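Local coordinates for protein beta-mannosidase (PDB 4CVU) that probably hydrolyses terminal beta-linked mannose residues from the non-reducing ends of oligosaccharides, as a fungal beta-mannosidase of glycoside hydrolase family 2, at residues A651-P657 with A674-F678; E171-W175 with R188-R192; S354-I358 with N541-E545. All blocks are in the same frame, centred on the assembly; numbering follows the deposited sequence.

Contact 1: residues A651-P657 with A674-F678. With NAG (2-acetamido-2-deoxy-beta-D-glucopyranose), chain B.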
# COMPACT_ATOMS: atom_id res chain seq x y z
N ALA A 651 -17.17 -12.12 20.02
CA ALA A 651 -18.17 -12.77 19.21
C ALA A 651 -17.64 -14.07 18.60
O ALA A 651 -18.26 -15.12 18.74
CB ALA A 651 -18.66 -11.83 18.12
N VAL A 652 -16.50 -13.98 17.91
CA VAL A 652 -15.86 -15.12 17.34
C VAL A 652 -15.49 -16.16 18.40
O VAL A 652 -15.77 -17.32 18.23
CB VAL A 652 -14.57 -14.74 16.56
CG1 VAL A 652 -13.85 -15.99 16.15
CG2 VAL A 652 -14.89 -13.91 15.34
N GLU A 653 -14.86 -15.72 19.49
CA GLU A 653 -14.33 -16.63 20.48
C GLU A 653 -15.46 -17.41 21.10
O GLU A 653 -15.30 -18.57 21.41
CB GLU A 653 -13.53 -15.93 21.57
CG GLU A 653 -12.16 -15.42 21.12
CD GLU A 653 -11.49 -14.52 22.13
OE1 GLU A 653 -12.12 -14.10 23.14
OE2 GLU A 653 -10.31 -14.25 21.92
N ARG A 654 -16.61 -16.78 21.23
CA ARG A 654 -17.75 -17.42 21.91
C ARG A 654 -18.44 -18.47 21.05
O ARG A 654 -18.97 -19.44 21.60
CB ARG A 654 -18.76 -16.39 22.36
CG ARG A 654 -19.94 -16.98 23.13
CD ARG A 654 -20.91 -15.90 23.57
NE ARG A 654 -20.46 -15.15 24.74
CZ ARG A 654 -20.70 -15.51 26.02
NH1 ARG A 654 -21.38 -16.60 26.32
NH2 ARG A 654 -20.23 -14.75 27.00
N TYR A 655 -18.40 -18.29 19.72
CA TYR A 655 -19.24 -19.08 18.82
C TYR A 655 -18.54 -19.83 17.69
O TYR A 655 -19.05 -20.88 17.27
CB TYR A 655 -20.32 -18.17 18.21
CG TYR A 655 -21.31 -17.65 19.22
CD1 TYR A 655 -22.25 -18.49 19.81
CD2 TYR A 655 -21.31 -16.33 19.58
CE1 TYR A 655 -23.17 -18.00 20.73
CE2 TYR A 655 -22.20 -15.84 20.49
CZ TYR A 655 -23.12 -16.67 21.08
OH TYR A 655 -24.01 -16.15 21.98
N TYR A 656 -17.41 -19.32 17.22
CA TYR A 656 -16.76 -19.83 16.00
C TYR A 656 -15.32 -20.29 16.19
O TYR A 656 -14.61 -19.80 17.04
CB TYR A 656 -16.83 -18.79 14.90
CG TYR A 656 -18.25 -18.50 14.52
CD1 TYR A 656 -18.88 -19.26 13.55
CD2 TYR A 656 -18.98 -17.54 15.20
CE1 TYR A 656 -20.23 -19.04 13.22
CE2 TYR A 656 -20.31 -17.30 14.90
CZ TYR A 656 -20.93 -18.06 13.93
OH TYR A 656 -22.24 -17.80 13.67
N PRO A 657 -14.86 -21.23 15.35
CA PRO A 657 -13.48 -21.65 15.58
C PRO A 657 -12.58 -20.42 15.51
O PRO A 657 -12.89 -19.52 14.76
CB PRO A 657 -13.22 -22.64 14.44
CG PRO A 657 -14.59 -23.09 14.00
CD PRO A 657 -15.45 -21.89 14.18
N ALA A 674 -14.15 -15.09 10.04
CA ALA A 674 -14.95 -15.51 11.23
C ALA A 674 -15.87 -14.43 11.78
O ALA A 674 -16.99 -14.74 12.25
CB ALA A 674 -14.04 -16.05 12.33
N THR A 675 -15.38 -13.18 11.82
CA THR A 675 -16.22 -12.04 12.23
C THR A 675 -17.41 -11.92 11.32
O THR A 675 -18.52 -11.62 11.78
CB THR A 675 -15.47 -10.68 12.35
OG1 THR A 675 -15.08 -10.19 11.04
CG2 THR A 675 -14.26 -10.80 13.23
N GLN A 676 -17.22 -12.19 10.01
CA GLN A 676 -18.32 -12.15 9.06
C GLN A 676 -19.33 -13.26 9.26
O GLN A 676 -20.46 -13.08 8.98
CB GLN A 676 -17.79 -12.24 7.62
CG GLN A 676 -17.08 -10.99 7.23
CD GLN A 676 -16.76 -10.95 5.76
OE1 GLN A 676 -17.31 -11.71 4.96
NE2 GLN A 676 -15.94 -10.01 5.39
N LEU A 677 -18.88 -14.43 9.72
CA LEU A 677 -19.77 -15.55 9.92
C LEU A 677 -20.70 -15.23 11.07
O LEU A 677 -21.89 -15.62 11.04
CB LEU A 677 -19.00 -16.82 10.25
CG LEU A 677 -18.12 -17.44 9.14
CD1 LEU A 677 -17.46 -18.68 9.70
CD2 LEU A 677 -18.93 -17.78 7.88
N PHE A 678 -20.15 -14.59 12.09
CA PHE A 678 -20.95 -14.27 13.30
C PHE A 678 -22.02 -13.23 12.91
O PHE A 678 -23.17 -13.43 13.18
CB PHE A 678 -20.08 -13.73 14.43
CG PHE A 678 -20.89 -13.16 15.54
CD1 PHE A 678 -21.40 -13.98 16.53
CD2 PHE A 678 -21.22 -11.83 15.55
CE1 PHE A 678 -22.21 -13.48 17.52
CE2 PHE A 678 -22.04 -11.32 16.52
CZ PHE A 678 -22.53 -12.14 17.52
C1 NAG B . -8.84 -8.65 24.63
C2 NAG B . -9.56 -8.06 25.84
C3 NAG B . -9.64 -9.02 26.99
C4 NAG B . -10.20 -10.35 26.53
C5 NAG B . -9.37 -10.86 25.36
C6 NAG B . -9.96 -12.16 24.82
C7 NAG B . -9.47 -5.67 26.40
C8 NAG B . -8.58 -4.53 26.80
N2 NAG B . -8.87 -6.86 26.25
O3 NAG B . -10.52 -8.48 27.94
O4 NAG B . -10.17 -11.27 27.59
O5 NAG B . -9.38 -9.91 24.31
O6 NAG B . -9.29 -12.48 23.63
O7 NAG B . -10.68 -5.48 26.26
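Ala674 opens the contact by packing its CB against both methyls of Val652, with CG1 and CG2 each 3.8 Å away. Val652 straddles this small residue from the neighbouring helix. Its CG2 also reaches the backbone at Thr675 N, 3.6 Å off, and the methyl CG2 of Thr675. The backbones come nearest at this point. The hydroxyl of Thr675 turns to other partners, Cys672 O and Met600 N. Leu677 lays its CB over one face of the Tyr656 ring, toward the rim, in a CH-pi contact 4.3 Å from the ring centroid. The phenol oxygen of Tyr656 passes on to a hydrogen bond with Asp681, one turn further along the second helix.

Phe678 touches three residues of the other segment, Ala651, Tyr655 and Tyr656. Its CG stands anti to the backbone N (chi1 169°), and this brings the ring up against helix 638-655. Ala651 CB then sits over the centre of the ring face, 3.5 Å from the centroid of Phe678 and almost on the ring normal. Tyr656 meets the same residue at right angles, its CE2 lying 3.6 Å from Phe678 CB and at the edge of the ring. Tyr655 lies beside Phe678 with planes tilted by 27°, but the rings are slid apart and barely overlap. The touch is Tyr655 CD2 to Phe678 CE1 at 3.6 Å.

The contact is apolar helix-helix packing, made by the C-terminal end of helix 638-655 and the middle of helix 664-692. The axes of the short helical pieces 651-655 and 674-678 cross at 75°. Glu653 lies apart from the packing and accepts a hydrogen bond from O6 of a glycan sugar. Phe581 and Phe597 add rings around Phe678, and Tyr886 of strand 884-890 touches both Tyr656 and Leu677.

Contact 2: residues E171-W175 with R188-R192. With NAG (2-acetamido-2-deoxy-beta-D-glucopyranose), chain J.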
# COMPACT_ATOMS: atom_id res chain seq x y z
N GLU A 171 -23.98 34.72 21.66
CA GLU A 171 -25.30 35.11 21.14
C GLU A 171 -26.11 33.99 20.46
O GLU A 171 -27.26 34.21 20.08
CB GLU A 171 -25.12 36.24 20.14
N VAL A 172 -25.52 32.81 20.26
CA VAL A 172 -26.23 31.69 19.62
C VAL A 172 -26.59 30.62 20.64
O VAL A 172 -26.06 30.58 21.76
CB VAL A 172 -25.45 31.05 18.44
CG1 VAL A 172 -25.01 32.11 17.45
CG2 VAL A 172 -24.23 30.27 18.93
N GLN A 173 -27.48 29.73 20.24
CA GLN A 173 -27.87 28.60 21.06
C GLN A 173 -26.71 27.64 21.34
O GLN A 173 -25.82 27.42 20.50
CB GLN A 173 -29.04 27.84 20.43
CG GLN A 173 -29.67 26.85 21.40
CD GLN A 173 -30.97 26.25 20.90
OE1 GLN A 173 -31.39 26.50 19.78
NE2 GLN A 173 -31.62 25.46 21.74
N HIS A 174 -26.74 27.09 22.55
CA HIS A 174 -25.85 26.02 22.95
C HIS A 174 -26.65 24.92 23.62
O HIS A 174 -27.72 25.17 24.17
CB HIS A 174 -24.76 26.57 23.89
CG HIS A 174 -23.88 27.56 23.22
ND1 HIS A 174 -24.11 28.92 23.26
CD2 HIS A 174 -22.79 27.39 22.42
CE1 HIS A 174 -23.19 29.54 22.56
NE2 HIS A 174 -22.38 28.64 22.02
N TRP A 175 -26.11 23.71 23.54
CA TRP A 175 -26.78 22.53 24.04
C TRP A 175 -25.82 21.82 24.98
O TRP A 175 -24.59 22.05 24.91
CB TRP A 175 -27.13 21.59 22.87
CG TRP A 175 -28.16 22.08 21.93
CD1 TRP A 175 -29.48 21.75 21.93
CD2 TRP A 175 -27.97 22.97 20.82
NE1 TRP A 175 -30.13 22.39 20.90
CE2 TRP A 175 -29.22 23.13 20.20
CE3 TRP A 175 -26.86 23.64 20.30
CZ2 TRP A 175 -29.40 23.95 19.09
CZ3 TRP A 175 -27.04 24.46 19.19
CH2 TRP A 175 -28.30 24.60 18.59
N ARG A 188 -21.27 20.53 14.10
CA ARG A 188 -21.89 20.24 12.82
C ARG A 188 -23.36 20.67 12.73
O ARG A 188 -23.90 20.85 11.67
CB ARG A 188 -21.76 18.75 12.47
CG ARG A 188 -22.66 17.82 13.22
CD ARG A 188 -22.31 16.32 13.08
NE ARG A 188 -22.89 15.49 14.14
CZ ARG A 188 -24.11 14.97 14.08
NH1 ARG A 188 -24.85 15.23 13.07
NH2 ARG A 188 -24.61 14.20 15.04
N GLN A 189 -24.01 20.83 13.88
CA GLN A 189 -25.42 21.21 13.88
C GLN A 189 -25.65 22.59 13.23
O GLN A 189 -26.77 22.91 12.82
CB GLN A 189 -25.98 21.16 15.32
CG GLN A 189 -25.52 22.28 16.26
CD GLN A 189 -24.25 21.96 17.01
OE1 GLN A 189 -23.39 21.19 16.54
NE2 GLN A 189 -24.07 22.62 18.18
N TRP A 190 -24.59 23.40 13.15
CA TRP A 190 -24.68 24.79 12.66
C TRP A 190 -24.57 24.91 11.15
O TRP A 190 -24.78 25.98 10.61
CB TRP A 190 -23.60 25.69 13.33
CG TRP A 190 -24.00 26.02 14.70
CD1 TRP A 190 -23.47 25.52 15.86
CD2 TRP A 190 -25.10 26.84 15.08
NE1 TRP A 190 -24.15 26.01 16.94
CE2 TRP A 190 -25.17 26.82 16.49
CE3 TRP A 190 -26.02 27.63 14.37
CZ2 TRP A 190 -26.12 27.54 17.20
CZ3 TRP A 190 -26.96 28.36 15.08
CH2 TRP A 190 -27.01 28.31 16.48
N VAL A 191 -24.28 23.82 10.45
CA VAL A 191 -24.07 23.91 9.00
C VAL A 191 -24.95 22.95 8.21
O VAL A 191 -25.02 21.78 8.52
CB VAL A 191 -22.59 23.75 8.62
CG1 VAL A 191 -21.99 22.46 9.17
CG2 VAL A 191 -22.42 23.81 7.11
N ARG A 192 -25.60 23.46 7.18
CA ARG A 192 -26.36 22.63 6.26
C ARG A 192 -25.41 21.98 5.24
O ARG A 192 -25.29 22.42 4.09
CB ARG A 192 -27.44 23.47 5.58
CG ARG A 192 -28.40 24.12 6.54
CD ARG A 192 -28.99 23.14 7.51
NE ARG A 192 -29.45 21.94 6.80
CZ ARG A 192 -29.43 20.70 7.28
NH1 ARG A 192 -28.96 20.42 8.49
NH2 ARG A 192 -29.90 19.70 6.53
C1 NAG J . -18.91 26.29 21.69
C2 NAG J . -17.71 25.55 22.23
C3 NAG J . -17.62 25.50 23.75
C4 NAG J . -17.87 26.87 24.40
C5 NAG J . -19.05 27.59 23.74
C6 NAG J . -19.18 29.02 24.29
C7 NAG J . -16.78 23.76 20.89
C8 NAG J . -16.92 22.32 20.50
N2 NAG J . -17.71 24.19 21.75
O3 NAG J . -16.32 25.04 24.05
O4 NAG J . -18.19 26.64 25.75
O5 NAG J . -18.93 27.58 22.32
O6 NAG J . -19.05 29.99 23.26
O7 NAG J . -15.87 24.46 20.41
O HOH W 1 -23.92 25.53 19.72
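Trp190 reaches across to Val172, Gln173 and Trp175 with the far side of its indole. From CB the side chain leaves with CG anti to the carbonyl carbon (chi1 -76°), and this brings the ring up to 171-175 although the CB itself is not aimed there. NE1 donates to a water at 2.8 Å. That water in turn donates to Gln173 O, so a single water joins the indole to the opposite backbone. CE2 lies near Trp175 CZ3. Further out, Trp190 CZ2 comes 3.3 Å from Gln173 O, which approaches the edge of the ring in its plane. The same CZ2 meets Val172 CG2 and Trp175 CZ3, the latter at 3.8 Å. At the tip, Trp190 CH2 touches Val172 CB, 3.7 Å away.

The two tryptophans meet obliquely, their six-membered rings inclined at 59°. Trp175 CZ3 also lies 3.6 Å from Gln189 NE2, whose amide plane stands 77° from the indole plane. With an alanine at this position in place of Trp190, the water is likely to lose its indole partner and a gap to open beside Val172 and Trp175.

Both segments belong to the long loop between helix 159-168 and strand 215-221, in the galactose-binding-like domain of the enzyme. The contact folds that loop back on itself near an N-acetylglucosamine attached to the protein, which lies close to His174. Ile166 of helix 159-168 touches Trp190. Gln173 hydrogen-bonds Gln512 and packs on helix 506-528, and Arg192 makes a salt bridge with Glu467 of helix 458-475.

Contact 3: residues S354-I358 with N541-E545. With NAG (2-acetamido-2-deoxy-beta-D-glucopyranose), chain F.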
# COMPACT_ATOMS: atom_id res chain seq x y z
N SER A 354 -48.00 4.16 6.97
CA SER A 354 -49.10 4.12 7.93
C SER A 354 -48.55 4.07 9.35
O SER A 354 -47.92 3.08 9.73
CB SER A 354 -49.96 2.88 7.65
OG SER A 354 -51.03 2.81 8.58
N SER A 355 -48.76 5.14 10.11
CA SER A 355 -48.28 5.28 11.48
C SER A 355 -49.35 5.70 12.50
O SER A 355 -49.01 6.09 13.62
CB SER A 355 -47.15 6.30 11.52
OG SER A 355 -47.49 7.43 10.79
N GLY A 356 -50.61 5.62 12.14
CA GLY A 356 -51.72 6.04 13.01
C GLY A 356 -52.14 4.88 13.86
O GLY A 356 -51.51 3.80 13.81
N ASN A 357 -53.22 5.08 14.63
CA ASN A 357 -53.66 4.07 15.59
C ASN A 357 -54.03 2.74 14.95
O ASN A 357 -54.56 2.69 13.84
CB ASN A 357 -54.89 4.54 16.37
CG ASN A 357 -54.60 5.66 17.35
OD1 ASN A 357 -53.47 5.94 17.70
ND2 ASN A 357 -55.67 6.29 17.80
N ILE A 358 -53.80 1.66 15.69
CA ILE A 358 -54.32 0.35 15.35
C ILE A 358 -55.83 0.42 15.52
O ILE A 358 -56.31 0.71 16.60
CB ILE A 358 -53.71 -0.76 16.24
CG1 ILE A 358 -52.19 -0.86 16.07
CG2 ILE A 358 -54.34 -2.12 15.94
CD1 ILE A 358 -51.73 -1.41 14.74
N ASN A 541 -43.25 6.57 18.20
CA ASN A 541 -44.43 5.80 18.60
C ASN A 541 -45.72 6.15 17.85
O ASN A 541 -46.82 5.73 18.26
CB ASN A 541 -44.64 5.95 20.11
CG ASN A 541 -43.57 5.24 20.90
OD1 ASN A 541 -43.17 4.14 20.56
ND2 ASN A 541 -43.09 5.87 21.95
N GLY A 542 -45.58 6.86 16.74
CA GLY A 542 -46.71 7.21 15.91
C GLY A 542 -47.38 8.51 16.31
O GLY A 542 -46.95 9.18 17.28
N TRP A 543 -48.44 8.84 15.57
CA TRP A 543 -49.21 10.07 15.80
C TRP A 543 -50.60 9.79 16.40
O TRP A 543 -51.22 8.76 16.15
CB TRP A 543 -49.37 10.86 14.51
CG TRP A 543 -49.85 10.12 13.30
CD1 TRP A 543 -49.07 9.50 12.37
CD2 TRP A 543 -51.21 9.94 12.85
NE1 TRP A 543 -49.84 8.95 11.39
CE2 TRP A 543 -51.16 9.22 11.65
CE3 TRP A 543 -52.46 10.34 13.34
CZ2 TRP A 543 -52.31 8.87 10.94
CZ3 TRP A 543 -53.60 10.00 12.63
CH2 TRP A 543 -53.53 9.27 11.46
N LEU A 544 -51.07 10.74 17.19
CA LEU A 544 -52.44 10.74 17.71
C LEU A 544 -53.43 11.45 16.75
O LEU A 544 -54.58 11.04 16.64
CB LEU A 544 -52.48 11.43 19.07
CG LEU A 544 -51.47 10.92 20.12
CD1 LEU A 544 -51.37 11.88 21.28
CD2 LEU A 544 -51.88 9.55 20.62
N GLU A 545 -52.99 12.55 16.12
CA GLU A 545 -53.81 13.30 15.15
C GLU A 545 -52.91 13.89 14.06
O GLU A 545 -51.74 14.20 14.32
CB GLU A 545 -54.50 14.52 15.79
CG GLU A 545 -55.09 14.32 17.17
CD GLU A 545 -56.47 13.67 17.14
OE1 GLU A 545 -57.05 13.52 16.04
OE2 GLU A 545 -56.97 13.32 18.24
C1 NAG F . -55.63 7.39 18.76
C2 NAG F . -56.70 8.49 18.62
C3 NAG F . -56.65 9.48 19.76
C4 NAG F . -56.67 8.75 21.08
C5 NAG F . -55.53 7.73 21.11
C6 NAG F . -55.54 6.89 22.38
C7 NAG F . -57.29 8.83 16.26
C8 NAG F . -57.08 9.61 14.98
N2 NAG F . -56.59 9.19 17.35
O3 NAG F . -57.80 10.28 19.65
O4 NAG F . -56.53 9.67 22.12
O5 NAG F . -55.72 6.85 20.04
O6 NAG F . -54.34 6.16 22.44
O7 NAG F . -58.07 7.90 16.28
O HOH W 2 -49.84 7.46 8.45
O HOH W 3 -53.87 7.86 15.12
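Trp543 lies with one indole face against the backbone at Gly356. The CA of Gly356 sits over the six-membered ring of Trp543, 3.7 Å from its centroid and 22° off the normal, a CH-pi contact. A side chain on Gly356 would run into Trp543 CZ2, so the flat approach depends on the glycine. Gly542 is confined in the same way, since a CB there would strike Ser355 O and, with the backbone turned as it is, would also press on the preceding carbonyl oxygen.

The indole is brought here by chi1 of 50°, which puts CG between the backbone N and the carbonyl carbon. Ser355 takes the same kind of first torsion and sets OG beside NE1 and CD1 of the indole. Trp543 NE1 gives Ser355 OG a weak, bent hydrogen bond of 2.9 Å. A water in the plane of the indole accepts from both Trp543 NE1 and Ser355 N. The backbone adds a second weak bond, Trp543 N to Ser355 O at 3.4 Å. Another water takes the N-H of Asn357 and donates to Trp543 O.

Asn357 carries the glycan: its ND2 is joined covalently to C1 of the sugar. Across the contact the sugar's N2 donates to Leu544 O at 2.8 Å, a fairly straight bond of 159°. Its O3 reaches Glu545 OE2 only weakly. The sugar thus spans both segments, and Arg557 bonds to it as well as to Asn357 OD1.

The contact joins the loop between strand 351-354 and helix 360-365 to the corner leading into strand 545-546. Leu544 and Glu545 form a classic beta bulge opposite Val555 of strand 554-556. Ile554 and Glu556 of that strand touch Trp543, and Asn371 binds both Ser355 O and Trp543 O.

The three contacts follow one another along the chain without nesting or crossing. Contact 2 comes first and closes a short loop of 12 residues within the galactose-binding-like domain, between helix 159-168 and strand 215-221. Contact 3 closes by far the longest loop, 182 residues of mixed helix and strand. It brings the start of the mixed, partly parallel sheet, near strand 351-354, to the chain that follows strand 534-535 of the same sheet. Contact 1 then closes 16 residues, the turn after helix 638-655 and the first part of helix 664-692, and so packs two successive helices together. The sites are separate: nearest atoms are about 20 Å apart for contacts 2 and 3, and about 26 Å for contact 1 with either.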